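Peptidase, M20/M25/M40 family (Staphylococcus aureus, PDB 4EWT) probably hydrolyses amide bonds of N-acylated amino acids or related compounds as a manganese-binding amidohydrolase of the M20 peptidase family. Local coordinates at residues A[295-300]-A[335-340]; A[176-181]-A[306-311]. All coordinates share one frame; numbering follows the deposited sequence.

Contact 1 (A[295-300]-A[335-340])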
ATOM      1  N   ASP A 295      25.324   4.620   9.528  1.00 25.05           N
ATOM      2  CA  ASP A 295      25.523   6.048   9.329  1.00 25.60           C
ATOM      3  C   ASP A 295      26.732   6.290   8.435  1.00 25.38           C
ATOM      4  O   ASP A 295      27.703   5.520   8.427  1.00 25.88           O
ATOM      5  CB  ASP A 295      25.710   6.782  10.664  1.00 27.09           C
ATOM      6  CG  ASP A 295      25.245   8.225  10.594  1.00 30.01           C
ATOM      7  OD1 ASP A 295      24.382   8.525   9.740  1.00 33.04           O
ATOM      8  OD2 ASP A 295      25.720   9.068  11.389  1.00 35.39           O
ATOM      9  N   ASP A 296      26.673   7.375   7.688  1.00 24.61           N
ATOM     10  CA  ASP A 296      27.727   7.692   6.766  1.00 25.39           C
ATOM     11  C   ASP A 296      27.860   9.208   6.885  1.00 24.72           C
ATOM     12  O   ASP A 296      27.434   9.755   7.894  1.00 25.24           O
ATOM     13  CB  ASP A 296      27.274   7.309   5.358  1.00 25.44           C
ATOM     14  CG  ASP A 296      28.364   7.410   4.371  1.00 27.93           C
ATOM     15  OD1 ASP A 296      29.384   6.705   4.545  1.00 31.52           O
ATOM     16  OD2 ASP A 296      28.201   8.210   3.433  1.00 29.49           O
ATOM     17  N   TYR A 297      28.416   9.895   5.887  1.00 24.17           N
ATOM     18  CA  TYR A 297      28.816  11.296   6.027  1.00 23.95           C
ATOM     19  C   TYR A 297      27.761  12.098   6.795  1.00 22.91           C
ATOM     20  O   TYR A 297      26.564  11.920   6.574  1.00 21.84           O
ATOM     21  CB  TYR A 297      29.119  11.961   4.668  1.00 24.31           C
ATOM     22  CG  TYR A 297      30.211  11.316   3.815  1.00 25.05           C
ATOM     23  CD1 TYR A 297      31.052  10.321   4.328  1.00 27.13           C
ATOM     24  CD2 TYR A 297      30.417  11.723   2.495  1.00 25.09           C
ATOM     25  CE1 TYR A 297      32.051   9.740   3.541  1.00 28.78           C
ATOM     26  CE2 TYR A 297      31.409  11.146   1.696  1.00 27.49           C
ATOM     27  CZ  TYR A 297      32.223  10.159   2.223  1.00 29.82           C
ATOM     28  OH  TYR A 297      33.209   9.581   1.440  1.00 30.87           O
ATOM     29  N   PRO A 298      28.197  12.958   7.734  1.00 22.84           N
ATOM     30  CA  PRO A 298      27.223  13.857   8.362  1.00 22.24           C
ATOM     31  C   PRO A 298      26.818  14.976   7.396  1.00 21.94           C
ATOM     32  O   PRO A 298      27.501  15.200   6.388  1.00 22.05           O
ATOM     33  CB  PRO A 298      27.993  14.431   9.567  1.00 23.47           C
ATOM     34  CG  PRO A 298      29.444  14.279   9.216  1.00 23.95           C
ATOM     35  CD  PRO A 298      29.529  13.036   8.363  1.00 23.86           C
ATOM     36  N   ALA A 299      25.710  15.653   7.683  1.00 21.27           N
ATOM     37  CA  ALA A 299      25.351  16.878   6.970  1.00 21.06           C
ATOM     38  C   ALA A 299      26.443  17.939   7.122  1.00 22.25           C
ATOM     39  O   ALA A 299      27.083  18.045   8.172  1.00 22.74           O
ATOM     40  CB  ALA A 299      24.026  17.413   7.475  1.00 20.76           C
ATOM     41  N   LEU A 300      26.657  18.725   6.073  1.00 22.24           N
ATOM     42  CA  LEU A 300      27.711  19.726   6.101  1.00 22.84           C
ATOM     43  C   LEU A 300      27.161  21.003   6.716  1.00 23.26           C
ATOM     44  O   LEU A 300      26.246  21.633   6.166  1.00 22.76           O
ATOM     45  CB  LEU A 300      28.234  19.993   4.698  1.00 22.83           C
ATOM     46  CG  LEU A 300      29.664  20.501   4.559  1.00 24.12           C
ATOM     47  CD1 LEU A 300      30.005  20.478   3.078  1.00 22.97           C
ATOM     48  CD2 LEU A 300      29.844  21.889   5.139  1.00 23.67           C
ATOM     49  N   PHE A 335      33.809  16.813   3.397  1.00 26.79           N
ATOM     50  CA  PHE A 335      34.210  18.055   4.061  1.00 25.97           C
ATOM     51  C   PHE A 335      33.422  18.233   5.358  1.00 26.45           C
ATOM     52  O   PHE A 335      33.887  18.894   6.290  1.00 26.62           O
ATOM     53  CB  PHE A 335      33.984  19.267   3.151  1.00 24.57           C
ATOM     54  CG  PHE A 335      34.507  20.559   3.715  1.00 24.38           C
ATOM     55  CD1 PHE A 335      35.812  20.968   3.451  1.00 22.48           C
ATOM     56  CD2 PHE A 335      33.689  21.379   4.502  1.00 23.90           C
ATOM     57  CE1 PHE A 335      36.310  22.151   3.963  1.00 22.86           C
ATOM     58  CE2 PHE A 335      34.171  22.569   5.021  1.00 24.12           C
ATOM     59  CZ  PHE A 335      35.496  22.962   4.753  1.00 25.01           C
ATOM     60  N   ALA A 336      32.231  17.636   5.406  1.00 26.12           N
ATOM     61  CA  ALA A 336      31.357  17.734   6.576  1.00 27.09           C
ATOM     62  C   ALA A 336      32.024  17.252   7.857  1.00 28.68           C
ATOM     63  O   ALA A 336      31.679  17.712   8.943  1.00 29.97           O
ATOM     64  CB  ALA A 336      30.076  16.979   6.336  1.00 26.68           C
ATOM     65  N   TYR A 337      32.957  16.312   7.724  1.00 29.34           N
ATOM     66  CA  TYR A 337      33.774  15.850   8.846  1.00 31.67           C
ATOM     67  C   TYR A 337      34.676  16.940   9.418  1.00 32.46           C
ATOM     68  O   TYR A 337      34.783  17.054  10.636  1.00 34.98           O
ATOM     69  CB  TYR A 337      34.613  14.628   8.460  1.00 32.45           C
ATOM     70  CG  TYR A 337      33.830  13.329   8.412  1.00 32.91           C
ATOM     71  CD1 TYR A 337      33.230  12.810   9.558  1.00 34.03           C
ATOM     72  CD2 TYR A 337      33.715  12.611   7.224  1.00 31.97           C
ATOM     73  CE1 TYR A 337      32.515  11.610   9.512  1.00 35.02           C
ATOM     74  CE2 TYR A 337      33.021  11.422   7.166  1.00 31.84           C
ATOM     75  CZ  TYR A 337      32.419  10.929   8.308  1.00 34.48           C
ATOM     76  OH  TYR A 337      31.728   9.749   8.237  1.00 36.96           O
ATOM     77  N   TYR A 338      35.316  17.740   8.558  1.00 31.26           N
ATOM     78  CA  TYR A 338      36.065  18.918   9.025  1.00 31.85           C
ATOM     79  C   TYR A 338      35.121  19.880   9.721  1.00 32.54           C
ATOM     80  O   TYR A 338      35.420  20.394  10.799  1.00 33.86           O
ATOM     81  CB  TYR A 338      36.739  19.681   7.870  1.00 30.34           C
ATOM     82  CG  TYR A 338      37.630  18.845   7.009  1.00 29.92           C
ATOM     83  CD1 TYR A 338      38.840  18.358   7.497  1.00 30.77           C
ATOM     84  CD2 TYR A 338      37.275  18.548   5.701  1.00 27.96           C
ATOM     85  CE1 TYR A 338      39.654  17.586   6.720  1.00 30.68           C
ATOM     86  CE2 TYR A 338      38.091  17.775   4.909  1.00 29.25           C
ATOM     87  CZ  TYR A 338      39.285  17.297   5.429  1.00 30.05           C
ATOM     88  OH  TYR A 338      40.117  16.521   4.659  1.00 32.56           O
ATOM     89  N   ALA A 339      33.973  20.109   9.082  1.00 31.60           N
ATOM     90  CA  ALA A 339      33.012  21.103   9.528  1.00 32.51           C
ATOM     91  C   ALA A 339      32.408  20.764  10.894  1.00 35.10           C
ATOM     92  O   ALA A 339      31.779  21.610  11.520  1.00 36.16           O
ATOM     93  CB  ALA A 339      31.933  21.291   8.479  1.00 30.66           C
ATOM     94  N   LYS A 340      32.626  19.534  11.349  1.00 36.35           N
ATOM     95  CA  LYS A 340      32.113  19.063  12.633  1.00 39.46           C
ATOM     96  C   LYS A 340      33.196  19.076  13.728  1.00 42.03           C
ATOM     97  O   LYS A 340      32.876  19.046  14.920  1.00 44.32           O
ATOM     98  CB  LYS A 340      31.509  17.664  12.467  1.00 39.35           C
ATOM     99  CG  LYS A 340      30.465  17.289  13.505  1.00 43.89           C
ATOM    100  CD  LYS A 340      29.685  16.029  13.102  1.00 46.73           C
ATOM    101  CE  LYS A 340      30.619  14.852  12.778  1.00 49.01           C
ATOM    102  NZ  LYS A 340      31.268  14.278  13.992  1.00 53.44           N
TER
HETATM  103  O   HOH W   1      29.754   9.105  10.028  1.00 33.09           O
HETATM  104  O   HOH W   2      29.345  19.198   9.287  1.00  2.00           O
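Y337 carries its CG anti to the carbonyl carbon (chi1 -77°), which swings the ring off helix 335-341 and lays one face against P298; L300 has its CG anti to the backbone N, sending its methyls along the same helix toward F335 and A339. P298 CD stands 3.7 Å from the centroid of the Y337 ring, 21° off the ring normal, in a CH-pi contact displaced toward the CE1-CZ rim. Next to it, CD1 of Y297 comes within 3.6 Å of Y337 CE2; the two rings meet obliquely, with their planes at 75°. K340, bent at its last two torsions, crosses the proline and rests its CE 3.8 Å from P298 CG. At A336 the two backbones come nearest, the CA atoms of L300 and A336 4.2 Å apart. A336 CB touches the carbonyl O of P298 (3.1 Å) and also meets L300 CA. L300 CD2 then reaches the edge of the F335 ring at CD2 and the CB of A339. No direct hydrogen bond joins the segments, but two waters do. One donates to A299 O and A336 O, each 2.8 Å from the water oxygen; the other lies 2.7 Å from Y337 OH and gives a weak bond to D296 O. Y297 also has R185 against its ring in a cation-pi contact and its OH bonded to E138 O, while D296 forms a salt bridge with R185; the Y297 side chain is about 8 Å from a bound manganese ion. The loop joins strands 288-295 and 300-302 of the antiparallel sheet, and the contact sets it against a helix beside the mixed sheet of the metal-binding domain: Y337 touches helix 144-150, F335 and A339 touch strand 344-350, and L300 touches strands 344-350 and 179-193.

Contact 2 (A[176-181]-A[306-311]); sequences YRPGYV and FTEYVA
The ring of Y176 receives the methyl of A311 almost squarely over its centre: CB lies 3.5 Å from the ring centroid and only 10° off the normal, a CH-pi contact in which all six ring carbons are within van der Waals reach of one methyl. This placement follows from an uncommon first torsion, with CG between the backbone N and the carbonyl carbon (chi1 79°), which turns the ring toward helix 304-316. At the ring's edge, near its plane, sit T307 CG2 and E308 OE1. T307 holds CG2 anti to its backbone N, which faces the methyl to the turn, 4.0 Å from Y176 CD1 and 3.9 Å from P178 N. Its hydroxyl turns back to bond D303 O, which leaves the methyl as the branch that meets the strand side. Strand 173-176 belongs to the mixed sheet of the catalytic domain characteristic of M20 peptidases, and after R177 and P178 the chain enters strand 179-193 of the second, antiparallel sheet; helix 304-316 therefore packs where the chain passes from one sheet to the other. E308 bends at chi2 (70°) and reaches across to the edge of the Y176 ring and to P178: OE1 is 3.5 Å from Y176 OH, a close approach, and OE2 is 3.9 Å from P178 CG. The carboxylate is turned steeply against the tyrosine ring. The weak hydrogen bond of this phenol is with K315 NZ, and I347, V323 and M325 pack on the same tyrosine. R177, whose side chain leads away from the helix, packs on E327 of a second subunit.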
ATOM      1  N   TYR A 176      27.604  31.082  -1.249  1.00 41.24           N
ATOM      2  CA  TYR A 176      27.721  30.742   0.170  1.00 40.28           C
ATOM      3  C   TYR A 176      26.361  30.585   0.870  1.00 39.01           C
ATOM      4  O   TYR A 176      25.345  31.101   0.396  1.00 39.28           O
ATOM      5  CB  TYR A 176      28.548  31.802   0.901  1.00 41.24           C
ATOM      6  CG  TYR A 176      27.792  33.076   1.250  1.00 42.54           C
ATOM      7  CD1 TYR A 176      27.296  33.287   2.541  1.00 42.09           C
ATOM      8  CD2 TYR A 176      27.582  34.073   0.293  1.00 43.65           C
ATOM      9  CE1 TYR A 176      26.607  34.463   2.870  1.00 42.92           C
ATOM     10  CE2 TYR A 176      26.894  35.252   0.612  1.00 44.52           C
ATOM     11  CZ  TYR A 176      26.411  35.443   1.899  1.00 44.26           C
ATOM     12  OH  TYR A 176      25.734  36.610   2.212  1.00 44.76           O
ATOM     13  N   ARG A 177      26.382  29.956   2.033  1.00 37.84           N
ATOM     14  CA  ARG A 177      25.232  29.763   2.886  1.00 36.76           C
ATOM     15  C   ARG A 177      25.630  29.278   4.273  1.00 36.29           C
ATOM     16  O   ARG A 177      26.250  28.278   4.402  1.00 35.70           O
ATOM     17  CB  ARG A 177      24.267  28.775   2.250  1.00 35.65           C
ATOM     18  CG  ARG A 177      23.115  28.464   3.116  1.00 34.81           C
ATOM     19  CD  ARG A 177      22.203  27.523   2.490  1.00 34.70           C
ATOM     20  NE  ARG A 177      20.856  27.902   2.783  1.00 34.72           N
ATOM     21  CZ  ARG A 177      20.236  27.534   3.873  1.00 33.57           C
ATOM     22  NH1 ARG A 177      20.827  26.760   4.757  1.00 32.56           N
ATOM     23  NH2 ARG A 177      19.012  27.937   4.061  1.00 35.16           N
ATOM     24  N   PRO A 178      25.274  30.003   5.312  1.00 36.09           N
ATOM     25  CA  PRO A 178      25.603  29.552   6.669  1.00 35.43           C
ATOM     26  C   PRO A 178      24.686  28.407   7.080  1.00 33.80           C
ATOM     27  O   PRO A 178      23.643  28.196   6.456  1.00 33.05           O
ATOM     28  CB  PRO A 178      25.325  30.787   7.537  1.00 36.40           C
ATOM     29  CG  PRO A 178      24.283  31.553   6.785  1.00 36.53           C
ATOM     30  CD  PRO A 178      24.570  31.306   5.315  1.00 37.01           C
ATOM     31  N   GLY A 179      25.076  27.672   8.116  1.00 32.94           N
ATOM     32  CA  GLY A 179      24.279  26.557   8.597  1.00 30.90           C
ATOM     33  C   GLY A 179      24.414  25.354   7.679  1.00 29.71           C
ATOM     34  O   GLY A 179      25.380  25.252   6.911  1.00 28.97           O
ATOM     35  N   TYR A 180      23.427  24.459   7.748  1.00 27.89           N
ATOM     36  CA  TYR A 180      23.434  23.220   6.968  1.00 26.83           C
ATOM     37  C   TYR A 180      23.309  23.464   5.467  1.00 26.54           C
ATOM     38  O   TYR A 180      22.346  24.070   5.003  1.00 26.39           O
ATOM     39  CB  TYR A 180      22.307  22.306   7.427  1.00 25.77           C
ATOM     40  CG  TYR A 180      22.512  21.680   8.785  1.00 25.47           C
ATOM     41  CD1 TYR A 180      23.385  20.606   8.956  1.00 26.35           C
ATOM     42  CD2 TYR A 180      21.819  22.148   9.896  1.00 25.92           C
ATOM     43  CE1 TYR A 180      23.560  20.011  10.211  1.00 25.91           C
ATOM     44  CE2 TYR A 180      21.981  21.560  11.144  1.00 26.44           C
ATOM     45  CZ  TYR A 180      22.845  20.491  11.289  1.00 27.17           C
ATOM     46  OH  TYR A 180      23.002  19.911  12.522  1.00 31.52           O
ATOM     47  N   VAL A 181      24.280  22.969   4.709  1.00 26.16           N
ATOM     48  CA  VAL A 181      24.384  23.341   3.298  1.00 26.08           C
ATOM     49  C   VAL A 181      24.405  22.126   2.350  1.00 25.43           C
ATOM     50  O   VAL A 181      24.075  22.256   1.171  1.00 25.67           O
ATOM     51  CB  VAL A 181      25.586  24.303   3.057  1.00 27.10           C
ATOM     52  CG1 VAL A 181      26.918  23.636   3.434  1.00 25.54           C
ATOM     53  CG2 VAL A 181      25.607  24.814   1.617  1.00 27.34           C
ATOM     54  N   PHE A 306      31.844  32.099  10.980  1.00 41.47           N
ATOM     55  CA  PHE A 306      32.936  32.030  10.016  1.00 41.65           C
ATOM     56  C   PHE A 306      32.446  32.244   8.585  1.00 40.79           C
ATOM     57  O   PHE A 306      33.058  33.008   7.844  1.00 41.52           O
ATOM     58  CB  PHE A 306      33.720  30.719  10.158  1.00 41.32           C
ATOM     59  CG  PHE A 306      34.929  30.628   9.264  1.00 41.72           C
ATOM     60  CD1 PHE A 306      35.949  31.566   9.349  1.00 43.33           C
ATOM     61  CD2 PHE A 306      35.047  29.591   8.347  1.00 40.85           C
ATOM     62  CE1 PHE A 306      37.066  31.485   8.530  1.00 43.92           C
ATOM     63  CE2 PHE A 306      36.161  29.497   7.522  1.00 42.04           C
ATOM     64  CZ  PHE A 306      37.174  30.445   7.611  1.00 43.09           C
ATOM     65  N   THR A 307      31.337  31.606   8.212  1.00 39.17           N
ATOM     66  CA  THR A 307      30.799  31.729   6.849  1.00 38.39           C
ATOM     67  C   THR A 307      30.423  33.159   6.516  1.00 39.96           C
ATOM     68  O   THR A 307      30.674  33.616   5.401  1.00 40.52           O
ATOM     69  CB  THR A 307      29.576  30.818   6.605  1.00 36.68           C
ATOM     70  OG1 THR A 307      29.930  29.461   6.874  1.00 34.28           O
ATOM     71  CG2 THR A 307      29.088  30.927   5.160  1.00 35.44           C
ATOM     72  N   GLU A 308      29.819  33.865   7.472  1.00 41.01           N
ATOM     73  CA  GLU A 308      29.459  35.266   7.248  1.00 42.86           C
ATOM     74  C   GLU A 308      30.700  36.136   7.165  1.00 44.11           C
ATOM     75  O   GLU A 308      30.772  37.045   6.331  1.00 45.15           O
ATOM     76  CB  GLU A 308      28.506  35.796   8.324  1.00 43.71           C
ATOM     77  CG  GLU A 308      27.478  36.788   7.775  1.00 46.33           C
ATOM     78  CD  GLU A 308      26.441  36.119   6.869  1.00 47.06           C
ATOM     79  OE1 GLU A 308      26.273  36.557   5.706  1.00 48.19           O
ATOM     80  OE2 GLU A 308      25.799  35.146   7.317  1.00 47.22           O
ATOM     81  N   TYR A 309      31.681  35.853   8.019  1.00 44.17           N
ATOM     82  CA  TYR A 309      32.978  36.500   7.902  1.00 45.36           C
ATOM     83  C   TYR A 309      33.539  36.333   6.487  1.00 45.45           C
ATOM     84  O   TYR A 309      34.034  37.291   5.902  1.00 46.84           O
ATOM     85  CB  TYR A 309      33.969  35.961   8.944  1.00 45.61           C
ATOM     86  CG  TYR A 309      35.399  36.294   8.604  1.00 46.70           C
ATOM     87  CD1 TYR A 309      35.945  37.526   8.957  1.00 47.67           C
ATOM     88  CD2 TYR A 309      36.198  35.390   7.904  1.00 45.85           C
ATOM     89  CE1 TYR A 309      37.245  37.845   8.633  1.00 49.40           C
ATOM     90  CE2 TYR A 309      37.505  35.700   7.573  1.00 46.85           C
ATOM     91  CZ  TYR A 309      38.018  36.931   7.944  1.00 48.76           C
ATOM     92  OH  TYR A 309      39.303  37.259   7.623  1.00 50.77           O
ATOM     93  N   VAL A 310      33.447  35.116   5.940  1.00 44.02           N
ATOM     94  CA  VAL A 310      33.995  34.817   4.614  1.00 44.02           C
ATOM     95  C   VAL A 310      33.315  35.644   3.520  1.00 44.68           C
ATOM     96  O   VAL A 310      33.986  36.235   2.668  1.00 45.68           O
ATOM     97  CB  VAL A 310      33.942  33.293   4.289  1.00 42.31           C
ATOM     98  CG1 VAL A 310      34.167  33.036   2.804  1.00 41.94           C
ATOM     99  CG2 VAL A 310      34.962  32.534   5.128  1.00 41.52           C
ATOM    100  N   ALA A 311      31.989  35.693   3.563  1.00 44.37           N
ATOM    101  CA  ALA A 311      31.209  36.475   2.616  1.00 45.39           C
ATOM    102  C   ALA A 311      31.427  37.982   2.777  1.00 47.59           C
ATOM    103  O   ALA A 311      31.393  38.725   1.792  1.00 48.23           O
ATOM    104  CB  ALA A 311      29.750  36.143   2.757  1.00 44.43           C
TER

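The two contacts lie with their centres about 16 Å apart and interleave along the chain: 176-181 comes first, then 295-300, 306-311 and 335-340. They meet directly where V181 N probably hydrogen-bonds to L300 O at 2.8 Å, a link between strands 179-193 and 300-302 of the antiparallel sheet, and where A299 packs on Y180. Helices 304-316 and 335-341 both send side chains to strand 344-350 of the mixed sheet. Contact 2 holds the passage from the mixed to the antiparallel sheet against helix 304-316, and contact 1 holds a loop within the antiparallel sheet against helix 335-341; contact 1 is the more deeply buried and has a side chain near the manganese site.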